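PDB 7OL1: L-threonine 3-dehydrogenase from Clostridioides difficile, which probably oxidises the C3 hydroxyl of L-threonine, with NAD+ as hydride acceptor, to give 2-amino-3-oxobutanoate. Local coordinates for residues Gly29-Ile34 against Pro63-Gly68; Ile40-Glu45 against Ser242-Ile247; Asn79-Ile84 against Asp91-Leu96; Asn121-Ala126 against Val183-Val188. All blocks are in the same frame, centred on the assembly; numbering follows the deposited sequence.

Contact 1: residues Gly29-Ile34 against Pro63-Gly68; sequences GALGQI and PVCESG
Leu-31 and Val-64 lie where the two backbones come closest, with their CA atoms 7.4 Å apart, and each sits inside a type I beta turn. One turn runs from Gly-29 to Gly-32 and is closed by the bond from Gly-32 N to Gly-29 O (3.2 Å). The other runs from Pro-63 to Glu-66, with Glu-66 N bonded to Pro-63 O (3.1 Å). Leu-31 does most of the bridging. Its two methyls go to different partners. CD2 fits against the branch point of Val-64, 3.6 Å from CB, and both valine methyls are also near it. CD1 faces the sulfur of Cys-65, with CD1 and SG 4.1 Å apart. The CG2 methyl of Val-64 also approaches the carbonyl oxygen of Ala-30. Thr-39 and Ala-53 pack on Val-64 as well, which ties the loop 63-68 to helix 33-46 and strand 51-55. The residues 29-34 belong to the glycine-rich GxxGxxG loop of the Rossmann fold, which in this family lies against the dinucleotide. The structure is of the apoenzyme. No hydrogen bond joins the two segments. The contact therefore rests on apolar packing, while local backbone bonds shape each turn.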
loop_
_atom_site.group_PDB
_atom_site.type_symbol
_atom_site.label_atom_id
_atom_site.label_comp_id
_atom_site.label_asym_id
_atom_site.label_seq_id
_atom_site.Cartn_x
_atom_site.Cartn_y
_atom_site.Cartn_z
ATOM N N GLY A 29 -6.951 -4.702 20.109
ATOM C CA GLY A 29 -8.238 -5.026 19.465
ATOM C C GLY A 29 -8.859 -6.289 20.032
ATOM O O GLY A 29 -9.613 -6.989 19.326
ATOM N N ALA A 30 -8.614 -6.548 21.299
ATOM C CA ALA A 30 -8.989 -7.813 21.965
ATOM C C ALA A 30 -10.501 -8.001 22.052
ATOM O O ALA A 30 -10.874 -9.095 22.445
ATOM C CB ALA A 30 -8.372 -7.878 23.338
ATOM N N LEU A 31 -11.351 -7.016 21.755
ATOM C CA LEU A 31 -12.826 -7.227 21.909
ATOM C C LEU A 31 -13.537 -7.368 20.549
ATOM O O LEU A 31 -14.767 -7.622 20.542
ATOM C CB LEU A 31 -13.427 -6.090 22.741
ATOM C CG LEU A 31 -12.872 -5.936 24.155
ATOM C CD1 LEU A 31 -13.666 -4.902 24.911
ATOM C CD2 LEU A 31 -12.845 -7.246 24.929
ATOM N N GLY A 32 -12.804 -7.243 19.440
ATOM C CA GLY A 32 -13.285 -7.622 18.095
ATOM C C GLY A 32 -13.653 -9.095 18.036
ATOM O O GLY A 32 -13.491 -9.784 19.062
ATOM N N GLN A 33 -14.113 -9.566 16.873
ATOM C CA GLN A 33 -14.631 -10.950 16.667
ATOM C C GLN A 33 -13.550 -11.984 17.021
ATOM O O GLN A 33 -13.863 -12.938 17.784
ATOM C CB GLN A 33 -15.105 -11.111 15.223
ATOM C CG GLN A 33 -15.856 -12.412 14.961
ATOM C CD GLN A 33 -15.819 -12.881 13.524
ATOM O OE1 GLN A 33 -16.458 -13.867 13.172
ATOM N NE2 GLN A 33 -15.074 -12.186 12.674
ATOM N N ILE A 34 -12.349 -11.798 16.477
ATOM C CA ILE A 34 -11.154 -12.673 16.654
ATOM C C ILE A 34 -10.617 -12.518 18.084
ATOM O O ILE A 34 -10.400 -13.553 18.758
ATOM C CB ILE A 34 -10.055 -12.302 15.633
ATOM C CG1 ILE A 34 -10.586 -12.246 14.193
ATOM C CG2 ILE A 34 -8.812 -13.177 15.803
ATOM C CD1 ILE A 34 -9.519 -12.021 13.134
ATOM N N PRO A 63 -16.921 -11.591 27.990
ATOM C CA PRO A 63 -16.153 -12.503 28.842
ATOM C C PRO A 63 -14.785 -11.922 29.224
ATOM O O PRO A 63 -14.453 -11.929 30.394
ATOM C CB PRO A 63 -15.959 -13.778 27.995
ATOM C CG PRO A 63 -16.564 -13.458 26.621
ATOM C CD PRO A 63 -17.513 -12.293 26.837
ATOM N N VAL A 64 -14.070 -11.402 28.222
ATOM C CA VAL A 64 -12.657 -10.928 28.318
ATOM C C VAL A 64 -12.523 -10.054 29.560
ATOM O O VAL A 64 -11.728 -10.413 30.452
ATOM C CB VAL A 64 -12.221 -10.116 27.083
ATOM C CG1 VAL A 64 -10.804 -9.614 27.257
ATOM C CG2 VAL A 64 -12.350 -10.884 25.782
ATOM N N CYS A 65 -13.313 -8.971 29.579
ATOM C CA CYS A 65 -13.245 -7.807 30.504
ATOM C C CYS A 65 -13.384 -8.233 31.965
ATOM O O CYS A 65 -12.991 -7.433 32.827
ATOM C CB CYS A 65 -14.347 -6.804 30.201
ATOM S SG CYS A 65 -13.841 -5.606 28.949
ATOM N N GLU A 66 -13.932 -9.422 32.226
ATOM C CA GLU A 66 -14.319 -9.871 33.585
ATOM C C GLU A 66 -13.742 -11.273 33.817
ATOM O O GLU A 66 -14.515 -12.240 33.777
ATOM C CB GLU A 66 -15.847 -9.760 33.674
ATOM C CG GLU A 66 -16.424 -8.652 32.780
ATOM C CD GLU A 66 -17.771 -8.050 33.157
ATOM O OE1 GLU A 66 -18.137 -8.102 34.353
ATOM O OE2 GLU A 66 -18.442 -7.506 32.248
ATOM N N SER A 67 -12.422 -11.383 34.005
ATOM C CA SER A 67 -11.707 -12.684 34.084
ATOM C C SER A 67 -10.193 -12.535 34.309
ATOM O O SER A 67 -9.681 -13.350 35.085
ATOM C CB SER A 67 -11.943 -13.506 32.853
ATOM O OG SER A 67 -11.527 -14.849 33.070
ATOM N N GLY A 68 -9.473 -11.622 33.632
ATOM C CA GLY A 68 -7.996 -11.579 33.760
ATOM C C GLY A 68 -7.406 -10.175 33.733
ATOM O O GLY A 68 -8.014 -9.269 34.341
#

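Contact 2: residues Ile40-Glu45 against Ser242-Ile247; sequences IKLRNE and SIVDLI
Helices 33-46 and 236-248 pack beside each other on one side of the central sheet, and Val-244 fills the join between them. Its CG2 methyl meets two side chains of the segment 40-45. CE of Lys-41 lies 3.8 Å from Val-244 CG2, and CD2 of Leu-42 lies 3.9 Å from the same methyl. Leu-42 and Val-244 run past each other in opposite senses, whereas the lysine chain comes across the valine at a slant. The CA atoms of Leu-42 and Val-244 are 8.8 Å apart. In this Rossmann-type fold, helix 33-46 follows the first strand of the sheet, 25-28, and helix 236-248 follows strand 232-235. Leu-42 also rests on Val-51 of strand 51-55, while Ile-243 and Ile-247 rest on Phe-134 of strand 132-138. The lysine chain is extended up to its last bond and bends there (chi4 88°). This brings NZ to Glu-45 OE2, one turn along its own helix, in a salt bridge of 2.6 Å. NZ meets that oxygen on the syn side, 16° out of the carboxylate plane. Gln-241 OE1, on the other helix, takes a second hydrogen bond from NZ.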
loop_
_atom_site.group_PDB
_atom_site.type_symbol
_atom_site.label_atom_id
_atom_site.label_comp_id
_atom_site.label_asym_id
_atom_site.label_seq_id
_atom_site.Cartn_x
_atom_site.Cartn_y
_atom_site.Cartn_z
ATOM N N ILE A 40 -9.201 -15.566 25.320
ATOM C CA ILE A 40 -9.614 -16.762 26.106
ATOM C C ILE A 40 -8.720 -17.960 25.787
ATOM O O ILE A 40 -8.266 -18.627 26.723
ATOM C CB ILE A 40 -11.065 -17.098 25.806
ATOM C CG1 ILE A 40 -12.014 -16.069 26.417
ATOM C CG2 ILE A 40 -11.345 -18.511 26.268
ATOM C CD1 ILE A 40 -13.370 -16.034 25.727
ATOM N N LYS A 41 -8.501 -18.255 24.508
ATOM C CA LYS A 41 -7.685 -19.424 24.099
ATOM C C LYS A 41 -6.267 -19.277 24.679
ATOM O O LYS A 41 -5.762 -20.237 25.318
ATOM C CB LYS A 41 -7.697 -19.582 22.575
ATOM C CG LYS A 41 -6.691 -20.606 22.071
ATOM C CD LYS A 41 -6.693 -20.865 20.582
ATOM C CE LYS A 41 -5.393 -21.514 20.150
ATOM N NZ LYS A 41 -5.427 -22.990 20.251
ATOM N N LEU A 42 -5.636 -18.123 24.472
ATOM C CA LEU A 42 -4.206 -17.921 24.831
ATOM C C LEU A 42 -4.055 -17.871 26.359
ATOM O O LEU A 42 -2.991 -18.318 26.859
ATOM C CB LEU A 42 -3.703 -16.640 24.163
ATOM C CG LEU A 42 -3.773 -16.623 22.637
ATOM C CD1 LEU A 42 -3.328 -15.277 22.094
ATOM C CD2 LEU A 42 -2.915 -17.724 22.050
ATOM N N ARG A 43 -5.073 -17.362 27.067
ATOM C CA ARG A 43 -5.162 -17.389 28.555
ATOM C C ARG A 43 -5.058 -18.834 29.041
ATOM O O ARG A 43 -4.152 -19.103 29.855
ATOM C CB ARG A 43 -6.470 -16.768 29.056
ATOM C CG ARG A 43 -6.382 -15.261 29.246
ATOM C CD ARG A 43 -7.698 -14.520 29.448
ATOM N NE ARG A 43 -7.346 -13.136 29.747
ATOM C CZ ARG A 43 -8.202 -12.136 29.927
ATOM N NH1 ARG A 43 -9.505 -12.332 29.842
ATOM N NH2 ARG A 43 -7.731 -10.927 30.192
ATOM N N ASN A 44 -5.926 -19.716 28.520
ATOM C CA ASN A 44 -5.970 -21.168 28.849
ATOM C C ASN A 44 -4.613 -21.811 28.569
ATOM O O ASN A 44 -4.208 -22.654 29.377
ATOM C CB ASN A 44 -7.036 -21.931 28.070
ATOM C CG ASN A 44 -8.444 -21.533 28.462
ATOM O OD1 ASN A 44 -8.670 -20.889 29.487
ATOM N ND2 ASN A 44 -9.414 -21.909 27.647
ATOM N N GLU A 45 -3.931 -21.404 27.494
ATOM C CA GLU A 45 -2.747 -22.116 26.942
ATOM C C GLU A 45 -1.432 -21.526 27.449
ATOM O O GLU A 45 -0.397 -22.216 27.323
ATOM C CB GLU A 45 -2.767 -22.060 25.413
ATOM C CG GLU A 45 -3.862 -22.912 24.809
ATOM C CD GLU A 45 -3.852 -23.076 23.299
ATOM O OE1 GLU A 45 -2.761 -22.990 22.644
ATOM O OE2 GLU A 45 -4.946 -23.309 22.792
ATOM N N SER A 242 -4.246 -21.089 13.375
ATOM C CA SER A 242 -3.410 -20.403 12.337
ATOM C C SER A 242 -2.434 -19.416 12.982
ATOM O O SER A 242 -1.198 -19.547 12.727
ATOM C CB SER A 242 -4.242 -19.640 11.344
ATOM O OG SER A 242 -5.450 -20.331 11.089
ATOM N N ILE A 243 -3.005 -18.487 13.768
ATOM C CA ILE A 243 -2.311 -17.375 14.479
ATOM C C ILE A 243 -1.194 -17.959 15.333
ATOM O O ILE A 243 -0.041 -17.477 15.236
ATOM C CB ILE A 243 -3.276 -16.546 15.341
ATOM C CG1 ILE A 243 -4.337 -15.830 14.498
ATOM C CG2 ILE A 243 -2.478 -15.570 16.175
ATOM C CD1 ILE A 243 -5.442 -15.172 15.276
ATOM N N VAL A 244 -1.498 -18.982 16.120
ATOM C CA VAL A 244 -0.472 -19.585 17.021
ATOM C C VAL A 244 0.565 -20.354 16.193
ATOM O O VAL A 244 1.808 -20.089 16.371
ATOM C CB VAL A 244 -1.135 -20.483 18.076
ATOM C CG1 VAL A 244 -0.113 -20.978 19.084
ATOM C CG2 VAL A 244 -2.271 -19.751 18.771
ATOM N N ASP A 245 0.095 -21.279 15.340
ATOM C CA ASP A 245 0.982 -22.135 14.498
ATOM C C ASP A 245 1.985 -21.206 13.804
ATOM O O ASP A 245 3.212 -21.438 13.981
ATOM C CB ASP A 245 0.198 -23.051 13.547
ATOM C CG ASP A 245 -0.649 -24.135 14.228
ATOM O OD1 ASP A 245 -0.325 -24.531 15.381
ATOM O OD2 ASP A 245 -1.651 -24.572 13.606
ATOM N N LEU A 246 1.496 -20.118 13.186
ATOM C CA LEU A 246 2.362 -19.169 12.426
ATOM C C LEU A 246 3.233 -18.341 13.378
ATOM O O LEU A 246 4.442 -18.187 13.055
ATOM C CB LEU A 246 1.561 -18.269 11.472
ATOM C CG LEU A 246 2.395 -17.159 10.812
ATOM C CD1 LEU A 246 3.625 -17.720 10.121
ATOM C CD2 LEU A 246 1.580 -16.309 9.845
ATOM N N ILE A 247 2.705 -17.802 14.484
ATOM C CA ILE A 247 3.551 -16.924 15.364
ATOM C C ILE A 247 4.824 -17.690 15.776
ATOM O O ILE A 247 5.941 -17.060 15.764
ATOM C CB ILE A 247 2.784 -16.339 16.576
ATOM C CG1 ILE A 247 1.994 -15.085 16.182
ATOM C CG2 ILE A 247 3.755 -16.012 17.698
ATOM C CD1 ILE A 247 0.784 -14.780 17.034
#

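Contact 3: residues Asn79-Ile84 against Asp91-Leu96; sequences NRFFEI and DTIIHL
The rings of Phe-81 and His-95 are turned nearly parallel, their planes at 29°, but they are slid so far apart that they barely overlap. Their centroids are 5.8 Å apart. CZ of the phenyl ring comes 4.0 Å from His-95 ND1, and its neighbour CE2 lies beside the imidazole CE1. As whole side chains the two cross at about a right angle. Ile-93 comes to a different part of the phenyl ring. Its CG2 methyl lies at the ring edge, near the plane, 4.2 Å from Phe-81 CE1. Phe-81 reaches the strand because its CG stands anti to the backbone N (chi1 -163°), which carries the ring out from the helix. His-95 ND1 also makes a weak hydrogen bond to Thr-28 OG1 on the neighbouring strand 25-28, whose Leu-26 touches Phe-81. On the far flank of the helix, Arg-80 grips one oxygen of Glu-83 side-on. NE and NH2 both point at OE1, the shorter bond being 2.8 Å from NH2. The helix 78-87 links the parallel strands 69-72 and 92-95, and its packing on the sheet is that of a beta-alpha-beta crossover in a Rossmann fold.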
loop_
_atom_site.group_PDB
_atom_site.type_symbol
_atom_site.label_atom_id
_atom_site.label_comp_id
_atom_site.label_asym_id
_atom_site.label_seq_id
_atom_site.Cartn_x
_atom_site.Cartn_y
_atom_site.Cartn_z
ATOM N N ASN A 79 3.011 6.550 22.659
ATOM C CA ASN A 79 3.472 6.640 24.062
ATOM C C ASN A 79 2.748 5.601 24.923
ATOM O O ASN A 79 3.444 4.785 25.593
ATOM C CB ASN A 79 3.253 8.034 24.640
ATOM C CG ASN A 79 3.914 8.130 25.989
ATOM O OD1 ASN A 79 3.257 7.998 27.023
ATOM N ND2 ASN A 79 5.232 8.175 25.958
ATOM N N ARG A 80 1.412 5.609 24.931
ATOM C CA ARG A 80 0.659 4.750 25.892
ATOM C C ARG A 80 0.826 3.289 25.447
ATOM O O ARG A 80 1.008 2.418 26.326
ATOM C CB ARG A 80 -0.797 5.192 26.047
ATOM C CG ARG A 80 -1.685 4.132 26.675
ATOM C CD ARG A 80 -2.185 4.289 28.106
ATOM N NE ARG A 80 -1.076 4.223 29.025
ATOM C CZ ARG A 80 -1.055 3.615 30.219
ATOM N NH1 ARG A 80 -2.083 2.934 30.707
ATOM N NH2 ARG A 80 0.063 3.691 30.916
ATOM N N PHE A 81 0.810 3.036 24.135
ATOM C CA PHE A 81 1.012 1.690 23.543
ATOM C C PHE A 81 2.324 1.151 24.094
ATOM O O PHE A 81 2.349 0.013 24.639
ATOM C CB PHE A 81 1.029 1.796 22.015
ATOM C CG PHE A 81 0.827 0.540 21.203
ATOM C CD1 PHE A 81 1.152 -0.715 21.689
ATOM C CD2 PHE A 81 0.372 0.639 19.895
ATOM C CE1 PHE A 81 0.964 -1.839 20.910
ATOM C CE2 PHE A 81 0.204 -0.485 19.116
ATOM C CZ PHE A 81 0.497 -1.717 19.630
ATOM N N PHE A 82 3.377 1.962 24.006
ATOM C CA PHE A 82 4.737 1.588 24.489
ATOM C C PHE A 82 4.700 1.340 26.001
ATOM O O PHE A 82 5.342 0.394 26.479
ATOM C CB PHE A 82 5.723 2.702 24.164
ATOM C CG PHE A 82 7.134 2.484 24.639
ATOM C CD1 PHE A 82 7.934 1.510 24.069
ATOM C CD2 PHE A 82 7.698 3.319 25.594
ATOM C CE1 PHE A 82 9.253 1.344 24.480
ATOM C CE2 PHE A 82 9.014 3.156 25.995
ATOM C CZ PHE A 82 9.788 2.158 25.448
ATOM N N GLU A 83 3.968 2.180 26.741
ATOM C CA GLU A 83 3.878 2.042 28.207
ATOM C C GLU A 83 3.396 0.627 28.517
ATOM O O GLU A 83 3.983 -0.027 29.432
ATOM C CB GLU A 83 2.996 3.140 28.815
ATOM C CG GLU A 83 3.689 4.491 28.848
ATOM C CD GLU A 83 3.006 5.638 29.571
ATOM O OE1 GLU A 83 1.762 5.608 29.772
ATOM O OE2 GLU A 83 3.746 6.568 29.935
ATOM N N ILE A 84 2.352 0.170 27.820
ATOM C CA ILE A 84 1.697 -1.130 28.147
ATOM C C ILE A 84 2.575 -2.287 27.674
ATOM O O ILE A 84 2.653 -3.277 28.395
ATOM C CB ILE A 84 0.265 -1.178 27.621
ATOM C CG1 ILE A 84 -0.590 -0.247 28.478
ATOM C CG2 ILE A 84 -0.287 -2.593 27.624
ATOM C CD1 ILE A 84 -1.607 0.496 27.681
ATOM N N ASP A 91 6.811 -10.214 24.810
ATOM C CA ASP A 91 7.731 -10.722 23.752
ATOM C C ASP A 91 6.934 -10.847 22.445
ATOM O O ASP A 91 7.560 -10.871 21.392
ATOM C CB ASP A 91 8.393 -12.039 24.177
ATOM C CG ASP A 91 7.417 -13.118 24.632
ATOM O OD1 ASP A 91 6.902 -13.826 23.738
ATOM O OD2 ASP A 91 7.168 -13.241 25.883
ATOM N N THR A 92 5.601 -10.840 22.533
ATOM C CA THR A 92 4.644 -10.946 21.407
ATOM C C THR A 92 3.582 -9.845 21.482
ATOM O O THR A 92 2.966 -9.691 22.540
ATOM C CB THR A 92 3.955 -12.307 21.473
ATOM O OG1 THR A 92 5.047 -13.213 21.594
ATOM C CG2 THR A 92 3.078 -12.602 20.279
ATOM N N ILE A 93 3.329 -9.160 20.368
ATOM C CA ILE A 93 2.166 -8.245 20.188
ATOM C C ILE A 93 1.306 -8.819 19.058
ATOM O O ILE A 93 1.806 -8.957 17.959
ATOM C CB ILE A 93 2.663 -6.814 19.900
ATOM C CG1 ILE A 93 3.683 -6.347 20.945
ATOM C CG2 ILE A 93 1.505 -5.831 19.786
ATOM C CD1 ILE A 93 4.109 -4.904 20.798
ATOM N N ILE A 94 0.082 -9.211 19.349
ATOM C CA ILE A 94 -0.919 -9.579 18.327
ATOM C C ILE A 94 -1.794 -8.340 18.115
ATOM O O ILE A 94 -2.802 -8.148 18.841
ATOM C CB ILE A 94 -1.694 -10.835 18.758
ATOM C CG1 ILE A 94 -0.740 -12.009 18.992
ATOM C CG2 ILE A 94 -2.773 -11.183 17.742
ATOM C CD1 ILE A 94 -1.378 -13.171 19.690
ATOM N N HIS A 95 -1.403 -7.543 17.126
ATOM C CA HIS A 95 -2.041 -6.272 16.729
ATOM C C HIS A 95 -3.325 -6.508 15.937
ATOM O O HIS A 95 -3.288 -6.245 14.737
ATOM C CB HIS A 95 -1.042 -5.422 15.936
ATOM C CG HIS A 95 -1.520 -4.027 15.765
ATOM N ND1 HIS A 95 -1.920 -3.268 16.846
ATOM C CD2 HIS A 95 -1.688 -3.263 14.661
ATOM C CE1 HIS A 95 -2.320 -2.091 16.402
ATOM N NE2 HIS A 95 -2.179 -2.050 15.060
ATOM N N LEU A 96 -4.447 -6.824 16.594
ATOM C CA LEU A 96 -5.773 -6.904 15.923
ATOM C C LEU A 96 -6.476 -5.541 15.801
ATOM O O LEU A 96 -7.468 -5.458 15.076
ATOM C CB LEU A 96 -6.718 -7.847 16.664
ATOM C CG LEU A 96 -6.162 -9.172 17.162
ATOM C CD1 LEU A 96 -7.295 -10.016 17.752
ATOM C CD2 LEU A 96 -5.457 -9.917 16.062
#

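Contact 4: residues Asn121-Ala126 against Val183-Val188; sequences NGLEIA and VDTRGV
Asp-184 OD1 is held by two nitrogens of Arg-186, which approaches side-on. The bond from Arg-186 NE to Asp-184 OD1 is 2.8 Å long and fairly straight (162°), and it uses the syn lone pair. NH2 of Arg-186 reaches the same OD1 at 3.3 Å, from 32° out of the carboxylate plane. A further arginine, Arg-257, makes a salt bridge to OD1. Asp-184 points away from helix 108-129; Val-183 and Thr-185 point toward it and meet it through methyl groups. CB of Ala-126 touches CG1 of Val-183 at 3.7 Å, close to where the backbones come nearest. CD2 of Leu-123 meets CG2 of Thr-185 at 3.8 Å, the two side chains crossing at about a right angle. In Thr-185 the hydroxyl sits between the backbone N and the carbonyl carbon (chi1 77°), and CG2 is the branch that faces the leucine. Phe-133 of the adjacent strand 132-138 packs on both Leu-123 and Ala-126. The contact thus joins helix 108-129 to the start of strand 184-194, which pairs in parallel with strand 132-138 in the Rossmann-type sheet. It depends on methyl packing: Thr-185 gives its CG2 methyl to the helix, while its hydroxyl is hydrogen-bonded to Asn-258 ND2 and to Cys-174 O, the latter on helix 162-181.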
loop_
_atom_site.group_PDB
_atom_site.type_symbol
_atom_site.label_atom_id
_atom_site.label_comp_id
_atom_site.label_asym_id
_atom_site.label_seq_id
_atom_site.Cartn_x
_atom_site.Cartn_y
_atom_site.Cartn_z
ATOM N N ASN A 121 2.735 2.392 14.765
ATOM C CA ASN A 121 3.105 2.620 16.177
ATOM C C ASN A 121 3.603 1.281 16.709
ATOM O O ASN A 121 4.726 1.205 17.244
ATOM C CB ASN A 121 1.936 3.212 16.973
ATOM C CG ASN A 121 1.691 4.700 16.750
ATOM O OD1 ASN A 121 2.518 5.439 16.184
ATOM N ND2 ASN A 121 0.521 5.142 17.190
ATOM N N GLY A 122 2.783 0.249 16.554
ATOM C CA GLY A 122 3.131 -1.120 16.974
ATOM C C GLY A 122 4.437 -1.595 16.350
ATOM O O GLY A 122 5.167 -2.347 17.013
ATOM N N LEU A 123 4.727 -1.212 15.110
ATOM C CA LEU A 123 5.925 -1.741 14.420
ATOM C C LEU A 123 7.135 -1.080 15.069
ATOM O O LEU A 123 8.130 -1.776 15.332
ATOM C CB LEU A 123 5.848 -1.489 12.909
ATOM C CG LEU A 123 4.913 -2.429 12.145
ATOM C CD1 LEU A 123 4.658 -1.928 10.741
ATOM C CD2 LEU A 123 5.479 -3.843 12.092
ATOM N N GLU A 124 7.018 0.213 15.364
ATOM C CA GLU A 124 8.129 1.019 15.943
ATOM C C GLU A 124 8.393 0.468 17.352
ATOM O O GLU A 124 9.590 0.375 17.740
ATOM C CB GLU A 124 7.810 2.516 15.865
ATOM C CG GLU A 124 8.170 3.153 14.532
ATOM C CD GLU A 124 9.663 3.340 14.314
ATOM O OE1 GLU A 124 10.163 3.069 13.166
ATOM O OE2 GLU A 124 10.331 3.763 15.291
ATOM N N ILE A 125 7.340 0.060 18.068
ATOM C CA ILE A 125 7.491 -0.564 19.410
ATOM C C ILE A 125 8.242 -1.886 19.242
ATOM O O ILE A 125 9.242 -2.086 19.939
ATOM C CB ILE A 125 6.124 -0.743 20.082
ATOM C CG1 ILE A 125 5.562 0.599 20.547
ATOM C CG2 ILE A 125 6.238 -1.717 21.230
ATOM C CD1 ILE A 125 4.096 0.580 20.870
ATOM N N ALA A 126 7.795 -2.749 18.328
ATOM C CA ALA A 126 8.385 -4.088 18.091
ATOM C C ALA A 126 9.843 -3.938 17.652
ATOM O O ALA A 126 10.698 -4.693 18.135
ATOM C CB ALA A 126 7.576 -4.811 17.068
ATOM N N VAL A 183 12.653 -6.916 12.264
ATOM C CA VAL A 183 11.509 -7.159 13.187
ATOM C C VAL A 183 10.836 -8.481 12.782
ATOM O O VAL A 183 10.604 -8.673 11.573
ATOM C CB VAL A 183 10.514 -5.984 13.143
ATOM C CG1 VAL A 183 9.378 -6.175 14.135
ATOM C CG2 VAL A 183 11.206 -4.645 13.366
ATOM N N ASP A 184 10.478 -9.343 13.739
ATOM C CA ASP A 184 9.767 -10.608 13.419
ATOM C C ASP A 184 8.294 -10.245 13.180
ATOM O O ASP A 184 7.439 -10.573 14.034
ATOM C CB ASP A 184 10.032 -11.762 14.415
ATOM C CG ASP A 184 9.316 -13.072 14.068
ATOM O OD1 ASP A 184 9.184 -13.366 12.851
ATOM O OD2 ASP A 184 8.786 -13.754 15.002
ATOM N N THR A 185 7.991 -9.737 11.981
ATOM C CA THR A 185 6.597 -9.545 11.496
ATOM C C THR A 185 6.085 -10.760 10.688
ATOM O O THR A 185 6.863 -11.388 9.908
ATOM C CB THR A 185 6.522 -8.233 10.712
ATOM O OG1 THR A 185 7.090 -8.399 9.412
ATOM C CG2 THR A 185 7.224 -7.123 11.464
ATOM N N ARG A 186 4.798 -11.058 10.853
ATOM C CA ARG A 186 4.091 -12.187 10.218
ATOM C C ARG A 186 2.585 -11.959 10.226
ATOM O O ARG A 186 2.104 -11.271 11.142
ATOM C CB ARG A 186 4.307 -13.477 11.013
ATOM C CG ARG A 186 5.767 -13.891 11.137
ATOM C CD ARG A 186 5.858 -15.140 11.972
ATOM N NE ARG A 186 7.240 -15.364 12.374
ATOM C CZ ARG A 186 7.746 -16.549 12.739
ATOM N NH1 ARG A 186 6.997 -17.647 12.789
ATOM N NH2 ARG A 186 9.019 -16.614 13.062
ATOM N N GLY A 187 1.846 -12.591 9.310
ATOM C CA GLY A 187 0.383 -12.432 9.307
ATOM C C GLY A 187 -0.323 -13.368 8.362
ATOM O O GLY A 187 0.323 -14.018 7.565
ATOM N N VAL A 188 -1.643 -13.378 8.421
ATOM C CA VAL A 188 -2.468 -14.235 7.547
ATOM C C VAL A 188 -3.541 -13.347 6.943
ATOM O O VAL A 188 -3.897 -12.369 7.579
ATOM C CB VAL A 188 -3.071 -15.406 8.332
ATOM C CG1 VAL A 188 -1.982 -16.296 8.918
ATOM C CG2 VAL A 188 -4.028 -14.919 9.405
#

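How the contacts relate
All four contacts belong to one Rossmann-type domain. Contacts 1 and 2 share helix 33-46, and Arg-43 NH1 of contact 2 reaches Val-64 O of contact 1 at 3.0 Å in a probable hydrogen bond. Contacts 3 and 4 have centres about 10 Å apart, with Ile-125 packed on Phe-81 and Ile-93. Contact 2 meets contact 3 through Leu-42 and Ile-247 on Ile-94. It meets contact 4 where Leu-246 O probably accepts a hydrogen bond from Arg-186 NH1. Leu-96 of contact 3 packs on Ile-34 of contact 1. Contacts 1 and 4 do not touch, their nearest atoms being about 7 Å apart. Contact 1 carries the loop expected to receive the dinucleotide.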